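Local structure of precorrin-6Y C5,15-methyltransferase (Decarboxylating) (Geobacter metallireducens, 3E05) at residues D[68-73]-D[93-98]; D[11-16]-D[23-28]. The protein probably uses S-adenosylmethionine to methylate and decarboxylate precorrin-6Y on the route to adenosylcobalamin, this chain being the C-terminal domain of the longer enzyme. All coordinates share one frame; numbering follows the deposited sequence. Where two conformers were deposited one is given.

Interaction 1 of 2, residues D[68-73]-D[93-98]; sequences FALERN and TLVEAF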
ATOM      1  N   PHE D  68      15.470  25.358  13.479  1.00 34.96           N
ATOM      2  CA  PHE D  68      14.551  26.484  13.555  1.00 33.21           C
ATOM      3  C   PHE D  68      13.191  26.052  13.031  1.00 34.68           C
ATOM      4  O   PHE D  68      13.059  25.675  11.861  1.00 34.43           O
ATOM      5  CB  PHE D  68      15.116  27.678  12.780  1.00 34.25           C
ATOM      6  CG  PHE D  68      16.449  28.144  13.309  1.00 36.41           C
ATOM      7  CD1 PHE D  68      16.507  29.075  14.348  1.00 41.62           C
ATOM      8  CD2 PHE D  68      17.640  27.633  12.792  1.00 34.22           C
ATOM      9  CE1 PHE D  68      17.733  29.493  14.867  1.00 39.58           C
ATOM     10  CE2 PHE D  68      18.866  28.041  13.304  1.00 41.06           C
ATOM     11  CZ  PHE D  68      18.909  28.976  14.347  1.00 37.10           C
ATOM     12  N   ALA D  69      12.210  26.087  13.925  1.00 34.31           N
ATOM     13  CA  ALA D  69      10.865  25.588  13.678  1.00 32.19           C
ATOM     14  C   ALA D  69       9.893  26.746  13.518  1.00 36.64           C
ATOM     15  O   ALA D  69       9.574  27.450  14.493  1.00 36.51           O
ATOM     16  CB  ALA D  69      10.435  24.678  14.828  1.00 31.30           C
ATOM     17  N   LEU D  70       9.436  26.940  12.280  1.00 35.76           N
ATOM     18  CA  LEU D  70       8.561  28.048  11.923  1.00 35.09           C
ATOM     19  C   LEU D  70       7.104  27.619  11.876  1.00 35.98           C
ATOM     20  O   LEU D  70       6.757  26.634  11.210  1.00 33.72           O
ATOM     21  CB  LEU D  70       8.965  28.648  10.577  1.00 35.42           C
ATOM     22  CG  LEU D  70      10.047  29.722  10.609  1.00 42.75           C
ATOM     23  CD1 LEU D  70      11.420  29.097  10.691  1.00 41.01           C
ATOM     24  CD2 LEU D  70       9.940  30.578   9.364  1.00 39.02           C
ATOM     25  N   GLU D  71       6.251  28.371  12.571  1.00 35.20           N
ATOM     26  CA  GLU D  71       4.823  28.066  12.634  1.00 36.80           C
ATOM     27  C   GLU D  71       3.988  29.336  12.759  1.00 41.54           C
ATOM     28  O   GLU D  71       4.288  30.203  13.583  1.00 43.56           O
ATOM     29  CB  GLU D  71       4.541  27.094  13.784  1.00 36.12           C
ATOM     30  CG  GLU D  71       3.066  26.715  14.014  1.00 35.77           C
ATOM     31  CD  GLU D  71       2.401  26.134  12.779  1.00 39.49           C
ATOM     32  OE1 GLU D  71       2.882  25.115  12.250  1.00 35.97           O
ATOM     33  OE2 GLU D  71       1.395  26.714  12.325  1.00 42.33           O
ATOM     34  N   ARG D  72       2.954  29.437  11.921  1.00 45.20           N
ATOM     35  CA  ARG D  72       2.075  30.613  11.879  1.00 48.71           C
ATOM     36  C   ARG D  72       0.856  30.525  12.814  1.00 47.57           C
ATOM     37  O   ARG D  72       0.385  31.542  13.314  1.00 50.32           O
ATOM     38  CB  ARG D  72       1.629  30.899  10.428  1.00 52.14           C
ATOM     39  CG  ARG D  72       0.642  29.878   9.849  1.00 51.02           C
ATOM     40  CD  ARG D  72       0.520  29.998   8.344  1.00 56.76           C
ATOM     41  NE  ARG D  72      -0.739  29.464   7.824  1.00 62.69           N
ATOM     42  CZ  ARG D  72      -0.946  28.193   7.489  1.00 68.68           C
ATOM     43  NH1 ARG D  72       0.025  27.292   7.613  1.00 70.00           N
ATOM     44  NH2 ARG D  72      -2.130  27.819   7.024  1.00 68.22           N
ATOM     45  N   ASN D  73       0.357  29.314  13.046  1.00 42.08           N
ATOM     46  CA  ASN D  73      -0.871  29.104  13.817  1.00 42.68           C
ATOM     47  C   ASN D  73      -0.653  29.171  15.338  1.00 43.18           C
ATOM     48  O   ASN D  73       0.102  28.367  15.881  1.00 40.11           O
ATOM     49  CB  ASN D  73      -1.513  27.770  13.404  1.00 42.55           C
ATOM     50  CG  ASN D  73      -2.949  27.609  13.897  1.00 46.84           C
ATOM     51  OD1 ASN D  73      -3.241  27.722  15.089  1.00 55.92           O
ATOM     52  ND2 ASN D  73      -3.848  27.308  12.972  1.00 48.03           N
ATOM     53  N   THR D  93      14.836  26.278  18.076  1.00 38.41           N
ATOM     54  CA  THR D  93      14.288  27.590  18.319  1.00 41.08           C
ATOM     55  C   THR D  93      12.944  27.723  17.609  1.00 39.01           C
ATOM     56  O   THR D  93      12.863  27.571  16.393  1.00 36.56           O
ATOM     57  CB  THR D  93      15.270  28.686  17.871  1.00 40.03           C
ATOM     58  OG1 THR D  93      16.459  28.588  18.665  1.00 43.48           O
ATOM     59  CG2 THR D  93      14.660  30.064  18.056  1.00 43.51           C
ATOM     60  N   LEU D  94      11.899  27.972  18.391  1.00 36.92           N
ATOM     61  CA  LEU D  94      10.568  28.192  17.857  1.00 38.66           C
ATOM     62  C   LEU D  94      10.475  29.607  17.318  1.00 42.80           C
ATOM     63  O   LEU D  94      10.715  30.574  18.043  1.00 43.55           O
ATOM     64  CB  LEU D  94       9.501  27.947  18.924  1.00 39.34           C
ATOM     65  CG  LEU D  94       8.073  28.395  18.596  1.00 40.16           C
ATOM     66  CD1 LEU D  94       7.526  27.707  17.328  1.00 42.89           C
ATOM     67  CD2 LEU D  94       7.157  28.154  19.789  1.00 41.88           C
ATOM     68  N   VAL D  95      10.132  29.713  16.038  1.00 40.11           N
ATOM     69  CA  VAL D  95      10.035  30.997  15.348  1.00 40.57           C
ATOM     70  C   VAL D  95       8.588  31.195  14.900  1.00 44.30           C
ATOM     71  O   VAL D  95       8.024  30.366  14.189  1.00 40.66           O
ATOM     72  CB  VAL D  95      10.993  31.073  14.137  1.00 40.85           C
ATOM     73  CG1 VAL D  95      10.926  32.447  13.476  1.00 39.98           C
ATOM     74  CG2 VAL D  95      12.430  30.747  14.551  1.00 41.35           C
ATOM     75  N   GLU D  96       7.975  32.284  15.342  1.00 45.09           N
ATOM     76  CA  GLU D  96       6.596  32.567  14.961  1.00 48.70           C
ATOM     77  C   GLU D  96       6.576  33.390  13.664  1.00 48.50           C
ATOM     78  O   GLU D  96       6.927  34.577  13.655  1.00 48.12           O
ATOM     79  CB  GLU D  96       5.871  33.279  16.105  1.00 50.76           C
ATOM     80  CG  GLU D  96       4.426  33.623  15.800  1.00 56.33           C
ATOM     81  CD  GLU D  96       3.728  34.377  16.930  1.00 59.68           C
ATOM     82  OE1 GLU D  96       4.286  34.475  18.056  1.00 59.79           O
ATOM     83  OE2 GLU D  96       2.599  34.854  16.680  1.00 57.67           O
ATOM     84  N   ALA D  97       6.172  32.747  12.569  1.00 49.11           N
ATOM     85  CA  ALA D  97       6.268  33.347  11.238  1.00 49.71           C
ATOM     86  C   ALA D  97       5.371  32.660  10.220  1.00 51.52           C
ATOM     87  O   ALA D  97       5.002  31.496  10.388  1.00 50.37           O
ATOM     88  CB  ALA D  97       7.718  33.317  10.750  1.00 50.22           C
ATOM     89  N   PHE D  98       5.038  33.403   9.167  1.00 50.82           N
ATOM     90  CA  PHE D  98       4.291  32.896   8.022  1.00 53.78           C
ATOM     91  C   PHE D  98       5.264  32.903   6.844  1.00 53.41           C
ATOM     92  O   PHE D  98       5.298  33.863   6.070  1.00 57.45           O
ATOM     93  CB  PHE D  98       3.061  33.795   7.770  1.00 59.62           C
ATOM     94  CG  PHE D  98       2.139  33.332   6.651  1.00 67.05           C
ATOM     95  CD1 PHE D  98       2.176  32.031   6.150  1.00 69.97           C
ATOM     96  CD2 PHE D  98       1.197  34.215   6.124  1.00 76.69           C
ATOM     97  CE1 PHE D  98       1.308  31.628   5.128  1.00 71.89           C
ATOM     98  CE2 PHE D  98       0.326  33.824   5.105  1.00 74.19           C
ATOM     99  CZ  PHE D  98       0.382  32.528   4.610  1.00 70.86           C
TER
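Ala69 N donates to Thr93 O (3.0 Å), and Ala69 O takes the nearly straight bond from Val95 N (2.8 Å, 176° at the hydrogen), so both polar backbone atoms of this alanine are spent on the neighbouring strand. Glu71 N continues the parallel pattern to Val95 O at 3.1 Å; the next bond, from Ala97 N to Glu71 O, is weak. Phe68 with Thr93 and Leu70 with Val95 share one face, Ala69 with Leu94 the other. On the first, Leu70 CG rests alongside Val95 CB at 3.9 Å and its CD2 reaches Ala97 CB, while the Phe68 ring brings CD1 to 3.8 Å from Thr93 CB and has Val95 CG2 at its edge. On the other face Leu94 CD1 lies 3.5 Å from Ala69 O. The strands belong to a beta-alpha-beta crossover in the domain's Rossmann-like methyltransferase fold: 66-71 leads through helix 74-86 into 92-96, the outermost strand at this side of the sheet within the chain. Past the paired strands, Arg72 and Phe98 run side by side and point the same way, Arg72 CD coming within 3.4 Å of Phe98 CD1; the arginine chain is extended from CG to NE, and the guanidinium plane lies 26° from the ring plane. Glu71, with CG anti to the backbone N (chi1 178°) and one bend at chi2, turns its carboxylate so that OE2 receives Asn73 N through its anti lone pair at 2.9 Å, and OE1 accepts from Gly50 N. Asn73 in turn caps helix 74-86 through OD1 to Gln75 N, while Ile80 of that helix packs against both Glu71 and Leu94.

Interaction 2 of 2, residues D[11-16]-D[23-28]; sequences IDDDEF and ITKQEV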
ATOM      1  N   ILE D  11       9.488   8.225  19.074  1.00 34.44           N
ATOM      2  CA  ILE D  11       8.603   8.689  20.146  1.00 34.73           C
ATOM      3  C   ILE D  11       7.161   8.451  19.697  1.00 35.04           C
ATOM      4  O   ILE D  11       6.803   8.778  18.566  1.00 33.98           O
ATOM      5  CB  ILE D  11       8.834  10.191  20.489  1.00 33.81           C
ATOM      6  CG1 ILE D  11      10.292  10.448  20.902  1.00 32.10           C
ATOM      7  CG2 ILE D  11       7.902  10.638  21.621  1.00 34.12           C
ATOM      8  CD1 ILE D  11      10.742  11.901  20.762  1.00 32.47           C
ATOM      9  N   ASP D  12       6.350   7.847  20.563  1.00 36.29           N
ATOM     10  CA  ASP D  12       4.952   7.552  20.252  0.50 37.39           C
ATOM     11  C   ASP D  12       4.188   8.827  19.917  1.00 36.07           C
ATOM     12  O   ASP D  12       4.368   9.850  20.589  1.00 34.92           O
ATOM     13  CB  ASP D  12       4.274   6.832  21.421  0.50 39.27           C
ATOM     14  CG  ASP D  12       2.930   6.250  21.039  0.50 39.96           C
ATOM     15  OD1 ASP D  12       2.908   5.184  20.391  0.50 48.44           O
ATOM     16  OD2 ASP D  12       1.896   6.858  21.383  0.50 47.90           O
ATOM     17  N   ASP D  13       3.346   8.760  18.881  1.00 30.63           N
ATOM     18  CA  ASP D  13       2.584   9.903  18.414  1.00 33.96           C
ATOM     19  C   ASP D  13       1.781  10.562  19.540  1.00 36.00           C
ATOM     20  O   ASP D  13       1.738  11.800  19.644  1.00 34.50           O
ATOM     21  CB  ASP D  13       1.624   9.492  17.293  1.00 33.15           C
ATOM     22  CG  ASP D  13       2.327   9.181  15.972  1.00 35.04           C
ATOM     23  OD1 ASP D  13       3.495   9.561  15.780  1.00 37.73           O
ATOM     24  OD2 ASP D  13       1.671   8.559  15.112  1.00 41.17           O
ATOM     25  N   ASP D  14       1.206   9.727  20.407  1.00 38.20           N
ATOM     26  CA  ASP D  14       0.325  10.194  21.475  0.50 41.00           C
ATOM     27  C   ASP D  14       1.052  10.874  22.648  1.00 42.90           C
ATOM     28  O   ASP D  14       0.418  11.344  23.593  1.00 43.31           O
ATOM     29  CB  ASP D  14      -0.582   9.047  21.932  0.50 37.04           C
ATOM     30  CG  ASP D  14      -1.517   8.567  20.819  0.50 42.70           C
ATOM     31  OD1 ASP D  14      -1.795   9.346  19.877  0.50 40.06           O
ATOM     32  OD2 ASP D  14      -1.975   7.409  20.879  0.50 43.19           O
ATOM     33  N   GLU D  15       2.383  10.939  22.565  1.00 37.79           N
ATOM     34  CA  GLU D  15       3.193  11.653  23.551  1.00 36.59           C
ATOM     35  C   GLU D  15       3.359  13.118  23.177  1.00 38.92           C
ATOM     36  O   GLU D  15       3.911  13.895  23.945  1.00 37.58           O
ATOM     37  CB  GLU D  15       4.578  11.016  23.700  1.00 38.48           C
ATOM     38  CG  GLU D  15       4.577   9.626  24.310  1.00 43.67           C
ATOM     39  CD  GLU D  15       4.418   9.630  25.824  1.00 52.48           C
ATOM     40  OE1 GLU D  15       4.576  10.696  26.461  1.00 50.49           O
ATOM     41  OE2 GLU D  15       4.142   8.553  26.380  1.00 54.65           O
ATOM     42  N   PHE D  16       2.899  13.488  21.983  1.00 37.35           N
ATOM     43  CA  PHE D  16       2.996  14.866  21.521  1.00 36.51           C
ATOM     44  C   PHE D  16       1.658  15.570  21.722  1.00 39.32           C
ATOM     45  O   PHE D  16       0.599  14.980  21.488  1.00 38.26           O
ATOM     46  CB  PHE D  16       3.360  14.945  20.028  1.00 35.13           C
ATOM     47  CG  PHE D  16       4.736  14.434  19.699  1.00 33.76           C
ATOM     48  CD1 PHE D  16       5.828  15.295  19.704  1.00 34.79           C
ATOM     49  CD2 PHE D  16       4.938  13.101  19.365  1.00 35.94           C
ATOM     50  CE1 PHE D  16       7.117  14.829  19.401  1.00 34.10           C
ATOM     51  CE2 PHE D  16       6.213  12.634  19.041  1.00 32.45           C
ATOM     52  CZ  PHE D  16       7.303  13.501  19.074  1.00 32.28           C
ATOM     53  N   ILE D  23      -0.042  15.906  13.173  1.00 37.21           N
ATOM     54  CA  ILE D  23       1.271  15.304  13.419  1.00 37.92           C
ATOM     55  C   ILE D  23       1.828  14.539  12.197  1.00 37.95           C
ATOM     56  O   ILE D  23       1.068  13.948  11.401  1.00 33.74           O
ATOM     57  CB  ILE D  23       1.258  14.410  14.706  1.00 35.75           C
ATOM     58  CG1 ILE D  23       2.647  14.345  15.342  1.00 38.44           C
ATOM     59  CG2 ILE D  23       0.705  12.988  14.429  1.00 41.10           C
ATOM     60  CD1 ILE D  23       2.696  13.481  16.569  1.00 35.70           C
ATOM     61  N   THR D  24       3.149  14.609  12.028  1.00 36.53           N
ATOM     62  CA  THR D  24       3.873  13.704  11.131  1.00 31.05           C
ATOM     63  C   THR D  24       3.979  12.427  11.944  1.00 30.60           C
ATOM     64  O   THR D  24       4.695  12.384  12.950  1.00 30.93           O
ATOM     65  CB  THR D  24       5.272  14.261  10.782  1.00 31.18           C
ATOM     66  OG1 THR D  24       5.124  15.543  10.177  1.00 31.06           O
ATOM     67  CG2 THR D  24       6.011  13.354   9.819  1.00 29.18           C
ATOM     68  N   LYS D  25       3.235  11.406  11.538  1.00 25.63           N
ATOM     69  CA  LYS D  25       3.124  10.168  12.315  1.00 26.70           C
ATOM     70  C   LYS D  25       4.468   9.461  12.348  1.00 28.49           C
ATOM     71  O   LYS D  25       5.280   9.656  11.460  1.00 24.23           O
ATOM     72  CB  LYS D  25       2.048   9.265  11.725  1.00 27.93           C
ATOM     73  CG  LYS D  25       0.657   9.934  11.674  1.00 32.94           C
ATOM     74  CD  LYS D  25      -0.453   8.915  11.518  1.00 35.39           C
ATOM     75  CE  LYS D  25      -1.722   9.588  11.042  1.00 42.99           C
ATOM     76  NZ  LYS D  25      -2.289  10.418  12.131  1.00 48.16           N
ATOM     77  N   GLN D  26       4.675   8.631  13.369  1.00 26.28           N
ATOM     78  CA  GLN D  26       5.989   8.109  13.743  1.00 29.12           C
ATOM     79  C   GLN D  26       6.819   7.419  12.647  1.00 27.33           C
ATOM     80  O   GLN D  26       7.998   7.738  12.478  1.00 28.07           O
ATOM     81  CB  GLN D  26       5.806   7.183  14.947  1.00 34.55           C
ATOM     82  CG  GLN D  26       7.063   6.557  15.483  1.00 38.91           C
ATOM     83  CD  GLN D  26       6.776   5.200  16.065  1.00 48.66           C
ATOM     84  OE1 GLN D  26       7.142   4.184  15.490  1.00 51.50           O
ATOM     85  NE2 GLN D  26       6.080   5.173  17.195  1.00 55.20           N
ATOM     86  N   GLU D  27       6.204   6.484  11.917  1.00 21.00           N
ATOM     87  CA  GLU D  27       6.856   5.751  10.837  1.00 22.68           C
ATOM     88  C   GLU D  27       7.350   6.658   9.717  1.00 22.96           C
ATOM     89  O   GLU D  27       8.538   6.604   9.333  1.00 24.40           O
ATOM     90  CB  GLU D  27       5.920   4.666  10.305  1.00 24.91           C
ATOM     91  CG  GLU D  27       5.475   3.639  11.381  1.00 22.61           C
ATOM     92  CD  GLU D  27       4.295   4.091  12.243  1.00 28.53           C
ATOM     93  OE1 GLU D  27       3.698   5.183  12.027  1.00 24.54           O
ATOM     94  OE2 GLU D  27       3.971   3.337  13.176  1.00 29.10           O
ATOM     95  N   VAL D  28       6.445   7.512   9.235  1.00 20.93           N
ATOM     96  CA  VAL D  28       6.712   8.496   8.188  1.00 24.50           C
ATOM     97  C   VAL D  28       7.758   9.528   8.670  1.00 24.55           C
ATOM     98  O   VAL D  28       8.616   9.936   7.917  1.00 23.33           O
ATOM     99  CB  VAL D  28       5.389   9.158   7.712  1.00 26.44           C
ATOM    100  CG1 VAL D  28       5.641  10.488   7.024  1.00 34.85           C
ATOM    101  CG2 VAL D  28       4.639   8.212   6.769  1.00 29.50           C
TER
HETATM  102  O   HOH W   1       1.979   6.154  14.048  1.00 35.92           O
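Asp13 OD1 is gripped by more than one group at the start of helix 26-35: Gln26 N reaches it at 2.8 Å, a weak bond because the angle at the hydrogen is only 115°, and Arg29 NH2 forms a salt bridge to it. The arrangement ties the loop before the helix, which carries the short 3-10 segment 13-15, to the first turn of helix 26-35, whose N-cap position is held by Lys25. The Gln26 N-H is straighter toward Asp13 OD2 (158°), but that bond is long and also weak, so the amide is shared by the two carboxylate oxygens. OD2 additionally accepts from a water at 2.6 Å, and the same water donates to Glu27 OE1, bridging two acidic groups that would otherwise probably repel. An alanine in place of Asp13 would probably leave the guanidinium of Arg29 without this carboxylate mate and Gln26 N without its side-chain acceptor. The negative group faces the helix start, where the dipole and Arg29 are likely to stabilise its charge. In the conformer given, Asp12 OD2 accepts from Asp14 N, an Asx turn at the start of the 3-10 segment, though both residues have a second conformer and the bond is doubtful there. The Gln26 stem, with CG anti to its own N (chi1 -180°), runs beside Ile11 O, and its OE1 binds Lys35 of the second subunit, so this helix start also borders the subunit interface. Farther from the carboxylate, Ile23 crosses Phe16 at about a right angle, and its CD1 touches both Phe16 CD2, at 3.6 Å, and Asp13 O, also at 3.6 Å.

How the interactions relate
The two contacts lie about 20 Å apart between centres, share no segment and follow one another along the chain, interaction 2 closing before interaction 1 opens. Both are partly buried, but they hold different elements. Interaction 1 joins two parallel strands within the sheet, so backbone bonds dominate and apolar side chains fill in beside them, with Ala69 and Leu70 buried and Arg72 and Phe98 exposed just past the strands. Interaction 2 fastens an N-terminal loop to the start of a helix, with no backbone-to-backbone hydrogen bond across it; a carboxylate, an arginine and a water do most of the polar work. No other chain touches interaction 1, whereas interaction 2 adjoins the second subunit through Gln26 and Glu27.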